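PDB 4D53: BB0689 from Borrelia burgdorferi, which is an outer surface lipoprotein of the bacterial CAP superfamily whose precise biological role is not established. Local coordinates for residues N30-D35 / V129-R134; N93-S98 / E103-T108. All blocks are in the same frame, centred on the assembly; numbering follows the deposited sequence.

Both contacts belong to the single CAP domain of BB0689, and their centres lie about 14 Å apart. Interaction 1 ties the lead-in to helix 36-52 to the last strand of the sheet; interaction 2 closes the turn between helices 91-96 and 99-105, which occur in the chain between the two halves of interaction 1. The two meet directly. V129 CG2 on strand 125-134 lies 3.8 Å from W95 CH2, where the indole reaches the sheet, and N30 OD1 is 3.4 Å from T108 CA, where the loop after helix 99-105 passes residues 30-35. F131 of interaction 1 also packs on N107 of interaction 2.

Interaction 1: residues N30-D35 / V129-R134; sequences NHLEID and VLFGKR
L32 and D35, around the short edge strand 33-34, reach F131 and R134 of the last strand, 125-134, in the sheet of the CAP domain. Strand 112-119 runs between the two, so the contact is made by side chains alone, one pair on each face of the sheet. On one face, L32 CD1 lies at the edge of the F131 ring, in its plane, 3.7 Å from both CD2 and CE2; the side chains meet at about a right angle. Each also packs on I113 of the intervening strand. On the other face, R134 holds D35 end-on in a salt bridge with two nitrogens, both directed to OD1. NH1 gives the shorter bond, 3.0 Å to OD1 at 157°, and arrives from above the carboxylate plane; NH2, 3.2 Å from OD1, comes in on its syn side. OD1 lies in the guanidinium plane, although the two flat groups are turned 48° apart. With R134 extended from CG to NE, the guanidinium end is carried to D35 while NE makes a further salt bridge to D72. The other carboxylate oxygen, OD2, accepts from L38 N at the start of helix 36-52. D35 thus joins a helix N-cap to a cross-sheet salt bridge, at the strand-to-helix junction of this alpha-beta-alpha CAP sandwich.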
ATOM      1  N   ASN A  30      -0.029 -15.450  -8.408  1.00 22.52           N
ATOM      2  CA  ASN A  30       1.026 -15.819  -7.429  1.00 25.88           C
ATOM      3  C   ASN A  30       0.833 -15.235  -6.028  1.00 27.91           C
ATOM      4  O   ASN A  30       0.337 -14.113  -5.846  1.00 23.22           O
ATOM      5  CB  ASN A  30       2.418 -15.462  -8.006  1.00 23.93           C
ATOM      6  CG  ASN A  30       2.559 -13.963  -8.346  1.00 28.13           C
ATOM      7  OD1 ASN A  30       1.846 -13.461  -9.207  1.00 26.00           O
ATOM      8  ND2 ASN A  30       3.512 -13.272  -7.710  1.00 28.64           N
ATOM      9  N   HIS A  31       1.254 -16.016  -5.054  1.00 23.81           N
ATOM     10  CA  HIS A  31       1.144 -15.651  -3.642  1.00 27.48           C
ATOM     11  C   HIS A  31       2.203 -14.633  -3.259  1.00 27.34           C
ATOM     12  O   HIS A  31       3.420 -14.841  -3.422  1.00 26.68           O
ATOM     13  CB  HIS A  31       1.255 -16.858  -2.768  1.00 29.98           C
ATOM     14  CG  HIS A  31       1.060 -16.564  -1.318  1.00 32.89           C
ATOM     15  ND1 HIS A  31       2.123 -16.525  -0.442  1.00 39.36           N
ATOM     16  CD2 HIS A  31      -0.043 -16.278  -0.595  1.00 39.68           C
ATOM     17  CE1 HIS A  31       1.684 -16.245   0.770  1.00 39.67           C
ATOM     18  NE2 HIS A  31       0.371 -16.110   0.711  1.00 44.10           N
ATOM     19  N   LEU A  32       1.719 -13.511  -2.748  1.00 22.24           N
ATOM     20  CA  LEU A  32       2.585 -12.457  -2.277  1.00 24.34           C
ATOM     21  C   LEU A  32       2.952 -12.658  -0.790  1.00 23.48           C
ATOM     22  O   LEU A  32       2.074 -12.998   0.037  1.00 26.10           O
ATOM     23  CB  LEU A  32       1.882 -11.101  -2.451  1.00 24.83           C
ATOM     24  CG  LEU A  32       1.500 -10.733  -3.881  1.00 24.16           C
ATOM     25  CD1 LEU A  32       0.652  -9.464  -3.878  1.00 23.34           C
ATOM     26  CD2 LEU A  32       2.741 -10.592  -4.732  1.00 26.27           C
ATOM     27  N   GLU A  33       4.225 -12.426  -0.442  1.00 25.78           N
ATOM     28  CA  GLU A  33       4.655 -12.550   0.979  1.00 24.36           C
ATOM     29  C   GLU A  33       4.797 -11.154   1.545  1.00 23.77           C
ATOM     30  O   GLU A  33       5.301 -10.268   0.872  1.00 21.88           O
ATOM     31  CB  GLU A  33       6.029 -13.232   1.038  1.00 32.27           C
ATOM     32  CG  GLU A  33       5.849 -14.710   0.670  1.00 39.42           C
ATOM     33  CD  GLU A  33       7.135 -15.541   0.687  1.00 49.06           C
ATOM     34  OE1 GLU A  33       8.229 -15.030   1.075  1.00 51.83           O
ATOM     35  OE2 GLU A  33       7.009 -16.734   0.319  1.00 58.33           O
ATOM     36  N   ILE A  34       4.341 -10.981   2.744  1.00 24.14           N
ATOM     37  CA  ILE A  34       4.470  -9.641   3.422  1.00 26.82           C
ATOM     38  C   ILE A  34       5.904  -9.317   3.672  1.00 30.83           C
ATOM     39  O   ILE A  34       6.652 -10.207   4.128  1.00 24.69           O
ATOM     40  CB  ILE A  34       3.695  -9.632   4.719  1.00 27.45           C
ATOM     41  CG1 ILE A  34       2.219  -9.860   4.436  1.00 27.45           C
ATOM     42  CG2 ILE A  34       3.872  -8.269   5.426  1.00 32.96           C
ATOM     43  CD1 ILE A  34       1.427 -10.305   5.650  1.00 29.44           C
ATOM     44  N   ASP A  35       6.347  -8.103   3.351  1.00 24.40           N
ATOM     45  CA  ASP A  35       7.760  -7.752   3.439  1.00 27.11           C
ATOM     46  C   ASP A  35       7.945  -6.565   4.390  1.00 30.23           C
ATOM     47  O   ASP A  35       7.270  -5.498   4.232  1.00 23.07           O
ATOM     48  CB  ASP A  35       8.277  -7.399   2.062  1.00 30.87           C
ATOM     49  CG  ASP A  35       9.758  -7.014   2.069  1.00 36.37           C
ATOM     50  OD1 ASP A  35      10.571  -7.931   1.980  1.00 35.89           O
ATOM     51  OD2 ASP A  35      10.112  -5.804   2.134  1.00 32.12           O
ATOM     52  N   VAL A 129      -0.344   0.915  -0.157  1.00 16.49           N
ATOM     53  CA  VAL A 129       0.018  -0.515  -0.380  1.00 19.60           C
ATOM     54  C   VAL A 129       1.033  -0.602  -1.477  1.00 18.48           C
ATOM     55  O   VAL A 129       0.842  -0.067  -2.544  1.00 20.32           O
ATOM     56  CB  VAL A 129      -1.192  -1.443  -0.559  1.00 19.46           C
ATOM     57  CG1 VAL A 129      -0.752  -2.906  -0.784  1.00 23.98           C
ATOM     58  CG2 VAL A 129      -2.211  -1.272   0.557  1.00 23.00           C
ATOM     59  N   LEU A 130       2.177  -1.227  -1.188  1.00 17.88           N
ATOM     60  CA  LEU A 130       3.274  -1.384  -2.089  1.00 18.83           C
ATOM     61  C   LEU A 130       3.459  -2.872  -2.469  1.00 19.89           C
ATOM     62  O   LEU A 130       3.243  -3.748  -1.649  1.00 19.17           O
ATOM     63  CB  LEU A 130       4.585  -0.935  -1.418  1.00 22.27           C
ATOM     64  CG  LEU A 130       4.607   0.532  -0.888  1.00 24.42           C
ATOM     65  CD1 LEU A 130       5.910   0.956  -0.130  1.00 24.69           C
ATOM     66  CD2 LEU A 130       4.414   1.471  -2.052  1.00 26.61           C
ATOM     67  N   PHE A 131       3.897  -3.048  -3.699  1.00 20.05           N
ATOM     68  CA  PHE A 131       4.203  -4.336  -4.278  1.00 21.37           C
ATOM     69  C   PHE A 131       5.608  -4.258  -4.837  1.00 23.03           C
ATOM     70  O   PHE A 131       6.050  -3.210  -5.403  1.00 24.74           O
ATOM     71  CB  PHE A 131       3.240  -4.705  -5.435  1.00 20.52           C
ATOM     72  CG  PHE A 131       1.785  -4.710  -5.070  1.00 19.98           C
ATOM     73  CD1 PHE A 131       1.091  -3.528  -4.981  1.00 22.09           C
ATOM     74  CD2 PHE A 131       1.117  -5.871  -4.833  1.00 21.85           C
ATOM     75  CE1 PHE A 131      -0.228  -3.518  -4.588  1.00 21.25           C
ATOM     76  CE2 PHE A 131      -0.210  -5.895  -4.501  1.00 25.53           C
ATOM     77  CZ  PHE A 131      -0.902  -4.700  -4.334  1.00 22.60           C
ATOM     78  N   GLY A 132       6.364  -5.374  -4.698  1.00 27.41           N
ATOM     79  CA  GLY A 132       7.733  -5.340  -5.173  1.00 24.91           C
ATOM     80  C   GLY A 132       8.348  -6.711  -5.518  1.00 25.48           C
ATOM     81  O   GLY A 132       7.881  -7.732  -5.074  1.00 22.22           O
ATOM     82  N   LYS A 133       9.406  -6.658  -6.301  1.00 28.55           N
ATOM     83  CA  LYS A 133      10.215  -7.879  -6.643  1.00 33.13           C
ATOM     84  C   LYS A 133      11.653  -7.476  -6.429  1.00 30.31           C
ATOM     85  O   LYS A 133      12.038  -6.439  -6.950  1.00 30.72           O
ATOM     86  CB  LYS A 133       9.953  -8.198  -8.109  1.00 34.93           C
ATOM     87  CG  LYS A 133      10.693  -9.357  -8.760  1.00 40.02           C
ATOM     88  CD  LYS A 133      10.547 -10.632  -7.992  1.00 41.33           C
ATOM     89  CE  LYS A 133      11.491 -11.686  -8.583  1.00 50.09           C
ATOM     90  NZ  LYS A 133      11.789 -12.705  -7.553  1.00 54.50           N
ATOM     91  N   ARG A 134      12.421  -8.240  -5.656  1.00 32.65           N
ATOM     92  CA  ARG A 134      13.886  -8.068  -5.565  1.00 40.08           C
ATOM     93  C   ARG A 134      14.689  -8.728  -6.670  1.00 48.18           C
ATOM     94  O   ARG A 134      14.294  -9.783  -7.140  1.00 45.73           O
ATOM     95  CB  ARG A 134      14.428  -8.656  -4.275  1.00 40.25           C
ATOM     96  CG  ARG A 134      14.236  -7.753  -3.088  1.00 41.36           C
ATOM     97  CD  ARG A 134      14.826  -8.327  -1.816  1.00 43.96           C
ATOM     98  NE  ARG A 134      14.584  -7.441  -0.671  1.00 40.15           N
ATOM     99  CZ  ARG A 134      13.512  -7.485   0.085  1.00 41.39           C
ATOM    100  NH1 ARG A 134      12.591  -8.400  -0.131  1.00 44.76           N
ATOM    101  NH2 ARG A 134      13.361  -6.633   1.092  1.00 48.35           N
TER

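Interaction 2: residues N93-S98 / E103-T108; sequences NAWLNS and EALINT
L105 closes the corner between two consecutive helices, 91-96 and 99-105, of the CAP domain by packing its side chain against W95 and L96. Helix 91-96 gives way to a tight turn, in which S98 N donates to W95 O at 3.0 Å, and S98 stands at the N-cap position of helix 99-105; the sequence from W95 through S98 to H101 resembles the W-x-x-S-x-x-H pattern common in bacterial CAP proteins. L105, W95 and L96 share the same first torsion, CG anti to the carbonyl carbon, with different results. In L105 (chi1 -70°) the second torsion then stretches CD1 away from CA (chi2 174°), and this one methyl does the touching: it sits 3.7 Å from W95 CB and 3.9 Å from L96 CD2, against two successive residues of the first helix. The other methyl, CD2, approaches the indole obliquely and comes no closer than 4.3 Å to CE3. L96 crosses L105 at about a right angle and meets it with CD2, its CG a little farther at 4.1 Å from the same CD1. W95 offers L105 chiefly its CB, because its chi1 of -76° sends the ring past the leucine and onto the sheet. There the W95 side chain touches I81 and A83 of strand 75-84 and F127 and V129 of strand 125-134, while H101 meets it edge-to-face. The buried ring nitrogen is satisfied, with NE1 donating to L82 O. The contact is purely apolar, and it joins the C-terminal ends of two consecutive helices. Just beyond L105 the second helix stops: I106 leaves helical geometry, and the carbonyl oxygen L105 O takes a hydrogen bond from R24 NH1.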
ATOM      1  N   ASN A  93     -12.749  -3.093  -3.404  1.00 17.05           N
ATOM      2  CA  ASN A  93     -13.638  -2.815  -4.513  1.00 19.12           C
ATOM      3  C   ASN A  93     -13.438  -1.447  -5.103  1.00 16.92           C
ATOM      4  O   ASN A  93     -13.531  -1.304  -6.344  1.00 15.77           O
ATOM      5  CB  ASN A  93     -15.096  -3.050  -4.152  1.00 18.62           C
ATOM      6  CG  ASN A  93     -15.435  -4.546  -4.123  1.00 24.36           C
ATOM      7  OD1 ASN A  93     -14.822  -5.337  -4.815  1.00 28.69           O
ATOM      8  ND2 ASN A  93     -16.414  -4.909  -3.363  1.00 22.29           N
ATOM      9  N   ALA A  94     -13.103  -0.453  -4.260  1.00 16.99           N
ATOM     10  CA  ALA A  94     -12.809   0.846  -4.826  1.00 16.38           C
ATOM     11  C   ALA A  94     -11.553   0.823  -5.765  1.00 15.71           C
ATOM     12  O   ALA A  94     -11.510   1.460  -6.880  1.00 17.81           O
ATOM     13  CB  ALA A  94     -12.637   1.858  -3.695  1.00 16.62           C
ATOM     14  N   TRP A  95     -10.522   0.040  -5.390  1.00 14.76           N
ATOM     15  CA  TRP A  95      -9.391  -0.112  -6.249  1.00 15.54           C
ATOM     16  C   TRP A  95      -9.718  -0.965  -7.530  1.00 15.65           C
ATOM     17  O   TRP A  95      -9.257  -0.635  -8.608  1.00 15.88           O
ATOM     18  CB  TRP A  95      -8.199  -0.838  -5.473  1.00 15.97           C
ATOM     19  CG  TRP A  95      -7.491   0.078  -4.526  1.00 16.91           C
ATOM     20  CD1 TRP A  95      -7.177   1.362  -4.732  1.00 17.12           C
ATOM     21  CD2 TRP A  95      -6.884  -0.285  -3.285  1.00 17.47           C
ATOM     22  NE1 TRP A  95      -6.433   1.845  -3.682  1.00 20.31           N
ATOM     23  CE2 TRP A  95      -6.323   0.880  -2.741  1.00 18.75           C
ATOM     24  CE3 TRP A  95      -6.884  -1.466  -2.529  1.00 20.22           C
ATOM     25  CZ2 TRP A  95      -5.595   0.873  -1.560  1.00 18.85           C
ATOM     26  CZ3 TRP A  95      -6.232  -1.464  -1.297  1.00 19.51           C
ATOM     27  CH2 TRP A  95      -5.582  -0.328  -0.852  1.00 17.13           C
ATOM     28  N   LEU A  96     -10.550  -1.987  -7.393  1.00 18.36           N
ATOM     29  CA  LEU A  96     -10.963  -2.750  -8.567  1.00 19.14           C
ATOM     30  C   LEU A  96     -11.686  -1.885  -9.632  1.00 20.36           C
ATOM     31  O   LEU A  96     -11.552  -2.170 -10.818  1.00 18.98           O
ATOM     32  CB  LEU A  96     -11.782  -3.979  -8.217  1.00 18.65           C
ATOM     33  CG  LEU A  96     -11.063  -5.128  -7.514  1.00 20.59           C
ATOM     34  CD1 LEU A  96     -12.101  -6.127  -7.063  1.00 23.64           C
ATOM     35  CD2 LEU A  96     -10.041  -5.766  -8.418  1.00 24.93           C
ATOM     36  N   ASN A  97     -12.384  -0.834  -9.210  1.00 17.08           N
ATOM     37  CA  ASN A  97     -13.106   0.076 -10.107  1.00 18.99           C
ATOM     38  C   ASN A  97     -12.193   1.038 -10.868  1.00 19.66           C
ATOM     39  O   ASN A  97     -12.670   1.740 -11.745  1.00 19.18           O
ATOM     40  CB  ASN A  97     -14.214   0.766  -9.239  1.00 19.79           C
ATOM     41  CG  ASN A  97     -15.034   1.819  -9.984  1.00 22.08           C
ATOM     42  OD1 ASN A  97     -15.617   1.537 -11.044  1.00 21.67           O
ATOM     43  ND2 ASN A  97     -15.004   3.102  -9.448  1.00 19.68           N
ATOM     44  N   SER A  98     -10.896   1.073 -10.518  1.00 16.26           N
ATOM     45  CA  SER A  98      -9.912   1.899 -11.214  1.00 18.62           C
ATOM     46  C   SER A  98      -9.053   0.990 -12.045  1.00 20.05           C
ATOM     47  O   SER A  98      -8.322   0.148 -11.477  1.00 20.37           O
ATOM     48  CB  SER A  98      -9.041   2.661 -10.201  1.00 18.65           C
ATOM     49  OG  SER A  98      -8.074   3.421 -10.898  1.00 21.83           O
ATOM     50  N   GLU A 103      -4.936  -3.259 -11.960  1.00 21.19           N
ATOM     51  CA  GLU A 103      -3.704  -3.816 -12.574  1.00 24.40           C
ATOM     52  C   GLU A 103      -2.695  -4.163 -11.489  1.00 25.61           C
ATOM     53  O   GLU A 103      -2.082  -5.240 -11.511  1.00 23.45           O
ATOM     54  CB  GLU A 103      -3.092  -2.822 -13.528  1.00 27.79           C
ATOM     55  CG  GLU A 103      -2.116  -3.393 -14.515  1.00 40.03           C
ATOM     56  CD  GLU A 103      -0.750  -3.669 -13.960  1.00 47.68           C
ATOM     57  OE1 GLU A 103      -0.349  -3.002 -12.943  1.00 48.89           O
ATOM     58  OE2 GLU A 103      -0.076  -4.594 -14.524  1.00 53.12           O
ATOM     59  N   ALA A 104      -2.523  -3.263 -10.514  1.00 20.75           N
ATOM     60  CA  ALA A 104      -1.641  -3.560  -9.387  1.00 20.86           C
ATOM     61  C   ALA A 104      -2.101  -4.687  -8.544  1.00 20.22           C
ATOM     62  O   ALA A 104      -1.286  -5.590  -8.181  1.00 20.58           O
ATOM     63  CB  ALA A 104      -1.416  -2.260  -8.570  1.00 22.26           C
ATOM     64  N   LEU A 105      -3.382  -4.716  -8.161  1.00 19.60           N
ATOM     65  CA  LEU A 105      -3.872  -5.782  -7.307  1.00 18.90           C
ATOM     66  C   LEU A 105      -3.734  -7.168  -7.913  1.00 23.01           C
ATOM     67  O   LEU A 105      -3.528  -8.142  -7.190  1.00 20.59           O
ATOM     68  CB  LEU A 105      -5.335  -5.598  -6.983  1.00 21.86           C
ATOM     69  CG  LEU A 105      -5.763  -4.478  -6.068  1.00 22.80           C
ATOM     70  CD1 LEU A 105      -7.312  -4.396  -5.987  1.00 24.11           C
ATOM     71  CD2 LEU A 105      -5.201  -4.759  -4.669  1.00 25.26           C
ATOM     72  N   ILE A 106      -3.860  -7.271  -9.212  1.00 21.34           N
ATOM     73  CA  ILE A 106      -3.790  -8.591  -9.851  1.00 23.82           C
ATOM     74  C   ILE A 106      -2.459  -8.806 -10.648  1.00 21.33           C
ATOM     75  O   ILE A 106      -2.428  -9.658 -11.539  1.00 22.17           O
ATOM     76  CB  ILE A 106      -5.056  -8.855 -10.755  1.00 24.27           C
ATOM     77  CG1 ILE A 106      -5.093  -7.924 -11.946  1.00 28.66           C
ATOM     78  CG2 ILE A 106      -6.288  -8.808  -9.903  1.00 26.28           C
ATOM     79  CD1 ILE A 106      -6.131  -8.343 -13.016  1.00 32.57           C
ATOM     80  N   ASN A 107      -1.429  -8.028 -10.353  1.00 21.90           N
ATOM     81  CA  ASN A 107      -0.146  -8.127 -11.045  1.00 22.85           C
ATOM     82  C   ASN A 107       0.554  -9.499 -10.806  1.00 23.28           C
ATOM     83  O   ASN A 107       0.405 -10.118  -9.759  1.00 22.52           O
ATOM     84  CB  ASN A 107       0.740  -6.958 -10.766  1.00 24.73           C
ATOM     85  CG  ASN A 107       1.551  -7.111  -9.517  1.00 27.40           C
ATOM     86  OD1 ASN A 107       1.157  -6.769  -8.369  1.00 25.87           O
ATOM     87  ND2 ASN A 107       2.676  -7.773  -9.710  1.00 24.02           N
ATOM     88  N   THR A 108       1.318  -9.920 -11.811  1.00 26.51           N
ATOM     89  CA  THR A 108       2.157 -11.144 -11.707  1.00 27.67           C
ATOM     90  C   THR A 108       3.608 -10.825 -11.694  1.00 27.38           C
ATOM     91  O   THR A 108       4.417 -11.740 -11.766  1.00 29.72           O
ATOM     92  CB  THR A 108       1.954 -12.088 -12.940  1.00 26.27           C
ATOM     93  OG1 THR A 108       2.244 -11.395 -14.154  1.00 29.28           O
ATOM     94  CG2 THR A 108       0.650 -12.594 -12.935  1.00 29.60           C
TER